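450aa long hypothetical fmu protein (Pyrococcus horikoshii, PDB 2YXL) probably transfers methyl groups from S-adenosyl-L-methionine to carbon 5 of cytosines in RNA. Local coordinates at residues A[260-265]-A[286-291]; A[273-278]-A[307-312]. All coordinates share one frame; numbering follows the deposited sequence.

Contact 1 joins the two strands of the beta-alpha-beta unit of strand 262-265, helix 272-280 and strand 286-290, part of the Rossmann-like methyltransferase domain. Contact 2 packs the unit's helix against the loop after the next helix, 294-306, which leads into strand 312-315. Their centres are 9 Å apart. Ile287 joins them: its N lies 2.9 Å from Ile311 O, a probable hydrogen bond, and its CD1 packs 3.7 Å from Ala278 N. Asp265 also rests on Thr274 of the helix. Both contacts reach the bound sinefungin, a cofactor analogue. Asp291 of contact 1 holds its ribose, and Lys273 of contact 2 holds its carboxylate.

Contact 1 (A[260-265]-A[286-291]); sequences GETVVD and KIYAFD. With SFG (sinefungin), chain B.
Val263 N donates to Lys286 O at 2.8 Å. The N-H points almost straight at the oxygen (176°). Strands 262-265 and 286-290 run parallel, with Val263 beside Ile287, and four more backbone hydrogen bonds continue the pairing. The last goes from Phe290 N to Asp265 O at 3.1 Å.

Val263, Asp265, Ile287 and Ala289 line one buried face. The first three meet helix 272-280 (Thr274, Leu277, Ala278); Ala289 touches Ala268 and Val312. Val263 CB meets Ile287 CG1 at 4.3 Å. Thr262, Val264 and Tyr288 lie on the other face. Thr262 OG1 comes to the edge of the Tyr288 ring, 4.2 Å from CE1. Val264 has CG1 opposite its backbone N (chi1 174°), which places this methyl at the edge of the Phe290 ring, 4.1 Å from CE1. Leu315 of strand 312-315 touches the side chains of Tyr288 and Phe290. On the far side of strand 262-265, strand 331-337 continues the sheet.

Just past Phe290, Asp291 receives the sinefungin ribose. The Asp291 carboxylate works as a fork: sinefungin O3' donates to Asp291 OD1 and O2' to Asp291 OD2, each at 2.8 Å. Each oxygen has a second donor, Ala269 N for OD1 and Asp293 N for OD2, so backbone N-H groups fix the rotation of the carboxylate. An acidic residue at the end of the second strand that takes both ribose hydroxyls is a hallmark of class I methyltransferases. With an alanine here, the two ribose hydroxyls and the N-H groups of Ala269 and Asp293 would probably lose their common acceptor. Four donors around one carboxylate would be expected to favour its ionised form, matched to the vicinal hydroxyls of a cofactor ribose.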
loop_
_atom_site.group_PDB
_atom_site.type_symbol
_atom_site.label_atom_id
_atom_site.label_comp_id
_atom_site.label_asym_id
_atom_site.label_seq_id
_atom_site.Cartn_x
_atom_site.Cartn_y
_atom_site.Cartn_z
ATOM N N GLY A 260 1.328 -0.420 30.905
ATOM C CA GLY A 260 1.347 0.672 31.877
ATOM C C GLY A 260 2.096 1.911 31.420
ATOM O O GLY A 260 1.970 2.975 32.027
ATOM N N GLU A 261 2.879 1.774 30.351
ATOM C CA GLU A 261 3.651 2.891 29.808
ATOM C C GLU A 261 2.761 3.870 29.046
ATOM O O GLU A 261 1.656 3.527 28.625
ATOM C CB GLU A 261 4.778 2.389 28.897
ATOM C CG GLU A 261 5.946 1.747 29.633
ATOM C CD GLU A 261 7.101 1.369 28.716
ATOM O OE1 GLU A 261 8.256 1.384 29.193
ATOM O OE2 GLU A 261 6.866 1.053 27.527
ATOM N N THR A 262 3.248 5.096 28.890
ATOM C CA THR A 262 2.571 6.084 28.059
ATOM C C THR A 262 3.283 6.179 26.708
ATOM O O THR A 262 4.466 6.522 26.632
ATOM C CB THR A 262 2.415 7.464 28.771
ATOM O OG1 THR A 262 2.187 8.495 27.801
ATOM C CG2 THR A 262 3.646 7.809 29.604
ATOM N N VAL A 263 2.551 5.839 25.652
ATOM C CA VAL A 263 3.111 5.728 24.310
ATOM C C VAL A 263 2.443 6.718 23.357
ATOM O O VAL A 263 1.263 7.040 23.506
ATOM C CB VAL A 263 2.986 4.266 23.773
ATOM C CG1 VAL A 263 3.426 4.156 22.314
ATOM C CG2 VAL A 263 3.797 3.312 24.640
ATOM N N VAL A 264 3.215 7.206 22.389
ATOM C CA VAL A 264 2.690 8.087 21.348
ATOM C C VAL A 264 2.886 7.470 19.962
ATOM O O VAL A 264 3.978 7.013 19.624
ATOM C CB VAL A 264 3.347 9.490 21.402
ATOM C CG1 VAL A 264 2.900 10.347 20.223
ATOM C CG2 VAL A 264 3.017 10.185 22.715
ATOM N N ASP A 265 1.806 7.437 19.181
ATOM C CA ASP A 265 1.866 7.086 17.765
ATOM C C ASP A 265 1.606 8.371 16.989
ATOM O O ASP A 265 0.461 8.808 16.856
ATOM C CB ASP A 265 0.827 6.011 17.423
ATOM C CG ASP A 265 1.063 5.362 16.058
ATOM O OD1 ASP A 265 1.515 6.047 15.111
ATOM O OD2 ASP A 265 0.780 4.152 15.930
ATOM N N LYS A 286 -1.466 3.932 28.144
ATOM C CA LYS A 286 -2.094 4.983 27.344
ATOM C C LYS A 286 -1.388 5.189 26.003
ATOM O O LYS A 286 -0.157 5.227 25.938
ATOM C CB LYS A 286 -2.131 6.297 28.135
ATOM C CG LYS A 286 -3.193 7.292 27.667
ATOM C CD LYS A 286 -3.440 8.389 28.699
ATOM C CE LYS A 286 -4.277 7.886 29.872
ATOM N NZ LYS A 286 -4.453 8.920 30.925
ATOM N N ILE A 287 -2.176 5.312 24.936
ATOM C CA ILE A 287 -1.643 5.624 23.610
ATOM C C ILE A 287 -2.301 6.880 23.041
ATOM O O ILE A 287 -3.520 6.928 22.861
ATOM C CB ILE A 287 -1.813 4.449 22.605
ATOM C CG1 ILE A 287 -1.154 3.171 23.135
ATOM C CG2 ILE A 287 -1.241 4.826 21.230
ATOM C CD1 ILE A 287 -1.571 1.907 22.405
ATOM N N TYR A 288 -1.482 7.893 22.768
ATOM C CA TYR A 288 -1.939 9.087 22.068
ATOM C C TYR A 288 -1.730 8.893 20.569
ATOM O O TYR A 288 -0.598 8.710 20.111
ATOM C CB TYR A 288 -1.199 10.336 22.563
ATOM C CG TYR A 288 -1.526 10.739 23.990
ATOM C CD1 TYR A 288 -0.638 10.471 25.031
ATOM C CD2 TYR A 288 -2.721 11.395 24.296
ATOM C CE1 TYR A 288 -0.931 10.841 26.342
ATOM C CE2 TYR A 288 -3.023 11.770 25.606
ATOM C CZ TYR A 288 -2.123 11.489 26.621
ATOM O OH TYR A 288 -2.415 11.854 27.915
ATOM N N ALA A 289 -2.827 8.927 19.816
ATOM C CA ALA A 289 -2.797 8.667 18.377
ATOM C C ALA A 289 -3.148 9.905 17.550
ATOM O O ALA A 289 -4.301 10.339 17.520
ATOM C CB ALA A 289 -3.724 7.505 18.034
ATOM N N PHE A 290 -2.141 10.458 16.878
ATOM C CA PHE A 290 -2.295 11.670 16.077
ATOM C C PHE A 290 -2.444 11.366 14.592
ATOM O O PHE A 290 -1.732 10.515 14.053
ATOM C CB PHE A 290 -1.092 12.598 16.277
ATOM C CG PHE A 290 -0.989 13.181 17.657
ATOM C CD1 PHE A 290 -0.303 12.507 18.665
ATOM C CD2 PHE A 290 -1.564 14.414 17.949
ATOM C CE1 PHE A 290 -0.201 13.046 19.945
ATOM C CE2 PHE A 290 -1.467 14.963 19.226
ATOM C CZ PHE A 290 -0.784 14.277 20.225
ATOM N N ASP A 291 -3.371 12.068 13.940
ATOM C CA ASP A 291 -3.511 12.037 12.480
ATOM C C ASP A 291 -4.338 13.218 11.968
ATOM O O ASP A 291 -5.405 13.518 12.508
ATOM C CB ASP A 291 -4.120 10.716 12.002
ATOM C CG ASP A 291 -3.752 10.393 10.566
ATOM O OD1 ASP A 291 -2.936 9.470 10.363
ATOM O OD2 ASP A 291 -4.267 11.064 9.643
HETATM N N SFG B . 1.108 4.209 11.155
HETATM C CA SFG B . -0.092 3.998 10.324
HETATM C C SFG B . -0.531 2.521 10.394
HETATM O O SFG B . -1.727 2.266 10.140
HETATM O OXT SFG B . 0.333 1.676 10.711
HETATM C CB SFG B . 0.180 4.440 8.873
HETATM C CG SFG B . 0.435 5.957 8.793
HETATM C CD SFG B . 0.625 6.458 7.352
HETATM N NE SFG B . 1.830 5.833 6.789
HETATM C "C5'" SFG B . 0.825 7.988 7.283
HETATM C "C4'" SFG B . -0.262 8.814 8.016
HETATM O "O4'" SFG B . 0.380 10.046 8.423
HETATM C "C3'" SFG B . -1.441 9.242 7.124
HETATM O "O3'" SFG B . -2.656 8.731 7.688
HETATM C "C2'" SFG B . -1.423 10.777 7.174
HETATM O "O2'" SFG B . -2.749 11.312 7.271
HETATM C "C1'" SFG B . -0.670 11.030 8.476
HETATM N N9 SFG B . -0.040 12.378 8.584
HETATM C C8 SFG B . 0.658 13.012 7.638
HETATM N N7 SFG B . 1.077 14.190 8.102
HETATM C C5 SFG B . 0.644 14.310 9.353
HETATM C C6 SFG B . 0.765 15.300 10.326
HETATM N N6 SFG B . 1.434 16.423 10.076
HETATM N N1 SFG B . 0.193 15.105 11.528
HETATM C C2 SFG B . -0.477 13.989 11.790
HETATM N N3 SFG B . -0.610 13.029 10.883
HETATM C C4 SFG B . -0.062 13.158 9.662
#

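Contact 2 (A[273-278]-A[307-312]); sequences KTTHLA and MGIKIV. With SFG (sinefungin), chain B.
Ala278 and Ile309 make the close centre of this contact, where the helix of a beta-alpha-beta unit meets the turn after the next helix, 294-306. That helix ends in a Schellman motif, with Gly308 at positive phi. Ala278 CB sits 3.6 Å from Ile309 CG2, and CD1 of the same isoleucine is also near it. Ile309 CG1 then reaches Thr275 OG1 at 3.7 Å. Thr275 carries this hydroxyl opposite its backbone N (chi1 -158°), facing the sulfur end of Met307. The methionine chain bends at its last torsion and crosses the threonine at about a right angle, with SD and CE both beside OG1. No hydrogen bond spans the two segments, so the join is one of side-chain packing.

The other end is looser. Ile311 CD1 stays 4.3 Å from Ala278 CB, and Val312 CG2 only grazes Thr274 OG1. Ile311 and Val312 are partly open to solvent, while Lys310 points away and is exposed. The N-terminal end of segment 273-278 faces the cofactor pocket. There Lys273 N donates to sinefungin OXT at 3.2 Å, and its NZ adds a weak bond to OXT and a salt bridge to Asp337 OD2.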
loop_
_atom_site.group_PDB
_atom_site.type_symbol
_atom_site.label_atom_id
_atom_site.label_comp_id
_atom_site.label_asym_id
_atom_site.label_seq_id
_atom_site.Cartn_x
_atom_site.Cartn_y
_atom_site.Cartn_z
ATOM N N LYS A 273 -0.435 -0.127 13.286
ATOM C CA LYS A 273 0.620 -0.199 14.292
ATOM C C LYS A 273 0.158 0.195 15.692
ATOM O O LYS A 273 0.558 -0.435 16.672
ATOM C CB LYS A 273 1.840 0.613 13.867
ATOM C CG LYS A 273 2.554 0.039 12.667
ATOM C CD LYS A 273 3.836 0.787 12.370
ATOM C CE LYS A 273 4.397 0.406 11.006
ATOM N NZ LYS A 273 3.488 0.775 9.881
ATOM N N THR A 274 -0.684 1.222 15.791
ATOM C CA THR A 274 -1.199 1.657 17.097
ATOM C C THR A 274 -2.079 0.594 17.758
ATOM O O THR A 274 -2.076 0.456 18.980
ATOM C CB THR A 274 -1.917 3.043 17.055
ATOM O OG1 THR A 274 -2.787 3.174 18.185
ATOM C CG2 THR A 274 -2.724 3.214 15.795
ATOM N N THR A 275 -2.808 -0.166 16.948
ATOM C CA THR A 275 -3.593 -1.287 17.459
ATOM C C THR A 275 -2.689 -2.457 17.888
ATOM O O THR A 275 -3.038 -3.223 18.788
ATOM C CB THR A 275 -4.697 -1.727 16.454
ATOM O OG1 THR A 275 -5.735 -2.426 17.150
ATOM C CG2 THR A 275 -4.141 -2.610 15.344
ATOM N N HIS A 276 -1.525 -2.569 17.248
ATOM C CA HIS A 276 -0.513 -3.569 17.596
ATOM C C HIS A 276 0.221 -3.191 18.889
ATOM O O HIS A 276 0.522 -4.056 19.713
ATOM C CB HIS A 276 0.473 -3.733 16.435
ATOM C CG HIS A 276 1.338 -4.955 16.521
ATOM N ND1 HIS A 276 1.044 -6.027 17.337
ATOM C CD2 HIS A 276 2.470 -5.289 15.858
ATOM C CE1 HIS A 276 1.973 -6.957 17.191
ATOM N NE2 HIS A 276 2.848 -6.534 16.297
ATOM N N LEU A 277 0.497 -1.897 19.061
ATOM C CA LEU A 277 1.144 -1.389 20.274
ATOM C C LEU A 277 0.309 -1.711 21.511
ATOM O O LEU A 277 0.851 -2.081 22.554
ATOM C CB LEU A 277 1.382 0.123 20.181
ATOM C CG LEU A 277 2.353 0.706 19.144
ATOM C CD1 LEU A 277 2.126 2.205 19.005
ATOM C CD2 LEU A 277 3.811 0.421 19.484
ATOM N N ALA A 278 -1.012 -1.584 21.375
ATOM C CA ALA A 278 -1.955 -1.902 22.449
ATOM C C ALA A 278 -1.942 -3.384 22.846
ATOM O O ALA A 278 -2.121 -3.713 24.023
ATOM C CB ALA A 278 -3.353 -1.467 22.062
ATOM N N MET A 307 -11.768 -4.264 17.995
ATOM C CA MET A 307 -10.668 -5.121 18.440
ATOM C C MET A 307 -10.506 -5.132 19.965
ATOM O O MET A 307 -9.580 -5.755 20.496
ATOM C CB MET A 307 -9.359 -4.710 17.758
ATOM C CG MET A 307 -9.349 -4.955 16.254
ATOM S SD MET A 307 -7.907 -4.265 15.421
ATOM C CE MET A 307 -6.629 -5.420 15.919
ATOM N N GLY A 308 -11.411 -4.446 20.663
ATOM C CA GLY A 308 -11.435 -4.441 22.125
ATOM C C GLY A 308 -10.366 -3.595 22.794
ATOM O O GLY A 308 -10.106 -3.753 23.991
ATOM N N ILE A 309 -9.745 -2.703 22.027
ATOM C CA ILE A 309 -8.766 -1.756 22.565
ATOM C C ILE A 309 -9.500 -0.674 23.363
ATOM O O ILE A 309 -10.566 -0.207 22.954
ATOM C CB ILE A 309 -7.925 -1.084 21.442
ATOM C CG1 ILE A 309 -7.492 -2.095 20.358
ATOM C CG2 ILE A 309 -6.748 -0.302 22.033
ATOM C CD1 ILE A 309 -6.530 -3.188 20.816
ATOM N N LYS A 310 -8.924 -0.284 24.499
ATOM C CA LYS A 310 -9.560 0.688 25.391
ATOM C C LYS A 310 -8.609 1.746 25.970
ATOM O O LYS A 310 -9.021 2.581 26.779
ATOM C CB LYS A 310 -10.322 -0.036 26.513
ATOM C CG LYS A 310 -9.496 -1.028 27.319
ATOM C CD LYS A 310 -10.359 -1.753 28.340
ATOM C CE LYS A 310 -9.537 -2.715 29.181
ATOM N NZ LYS A 310 -10.365 -3.367 30.233
ATOM N N ILE A 311 -7.350 1.717 25.541
ATOM C CA ILE A 311 -6.326 2.616 26.083
ATOM C C ILE A 311 -5.850 3.678 25.087
ATOM O O ILE A 311 -4.872 4.386 25.345
ATOM C CB ILE A 311 -5.098 1.832 26.616
ATOM C CG1 ILE A 311 -4.425 1.042 25.486
ATOM C CG2 ILE A 311 -5.502 0.928 27.782
ATOM C CD1 ILE A 311 -2.955 0.769 25.716
ATOM N N VAL A 312 -6.544 3.785 23.957
ATOM C CA VAL A 312 -6.147 4.715 22.901
ATOM C C VAL A 312 -6.984 5.992 22.932
ATOM O O VAL A 312 -8.215 5.947 22.863
ATOM C CB VAL A 312 -6.202 4.051 21.496
ATOM C CG1 VAL A 312 -6.017 5.090 20.386
ATOM C CG2 VAL A 312 -5.143 2.964 21.379
HETATM N N SFG B . 1.108 4.209 11.155
HETATM C CA SFG B . -0.092 3.998 10.324
HETATM C C SFG B . -0.531 2.521 10.394
HETATM O O SFG B . -1.727 2.266 10.140
HETATM O OXT SFG B . 0.333 1.676 10.711
HETATM C CB SFG B . 0.180 4.440 8.873
HETATM C CG SFG B . 0.435 5.957 8.793
HETATM C CD SFG B . 0.625 6.458 7.352
HETATM N NE SFG B . 1.830 5.833 6.789
HETATM C "C5'" SFG B . 0.825 7.988 7.283
HETATM C "C4'" SFG B . -0.262 8.814 8.016
HETATM O "O4'" SFG B . 0.380 10.046 8.423
HETATM C "C3'" SFG B . -1.441 9.242 7.124
HETATM O "O3'" SFG B . -2.656 8.731 7.688
HETATM C "C2'" SFG B . -1.423 10.777 7.174
HETATM O "O2'" SFG B . -2.749 11.312 7.271
HETATM C "C1'" SFG B . -0.670 11.030 8.476
HETATM N N9 SFG B . -0.040 12.378 8.584
HETATM C C8 SFG B . 0.658 13.012 7.638
HETATM N N7 SFG B . 1.077 14.190 8.102
HETATM C C5 SFG B . 0.644 14.310 9.353
HETATM C C6 SFG B . 0.765 15.300 10.326
HETATM N N6 SFG B . 1.434 16.423 10.076
HETATM N N1 SFG B . 0.193 15.105 11.528
HETATM C C2 SFG B . -0.477 13.989 11.790
HETATM N N3 SFG B . -0.610 13.029 10.883
HETATM C C4 SFG B . -0.062 13.158 9.662
#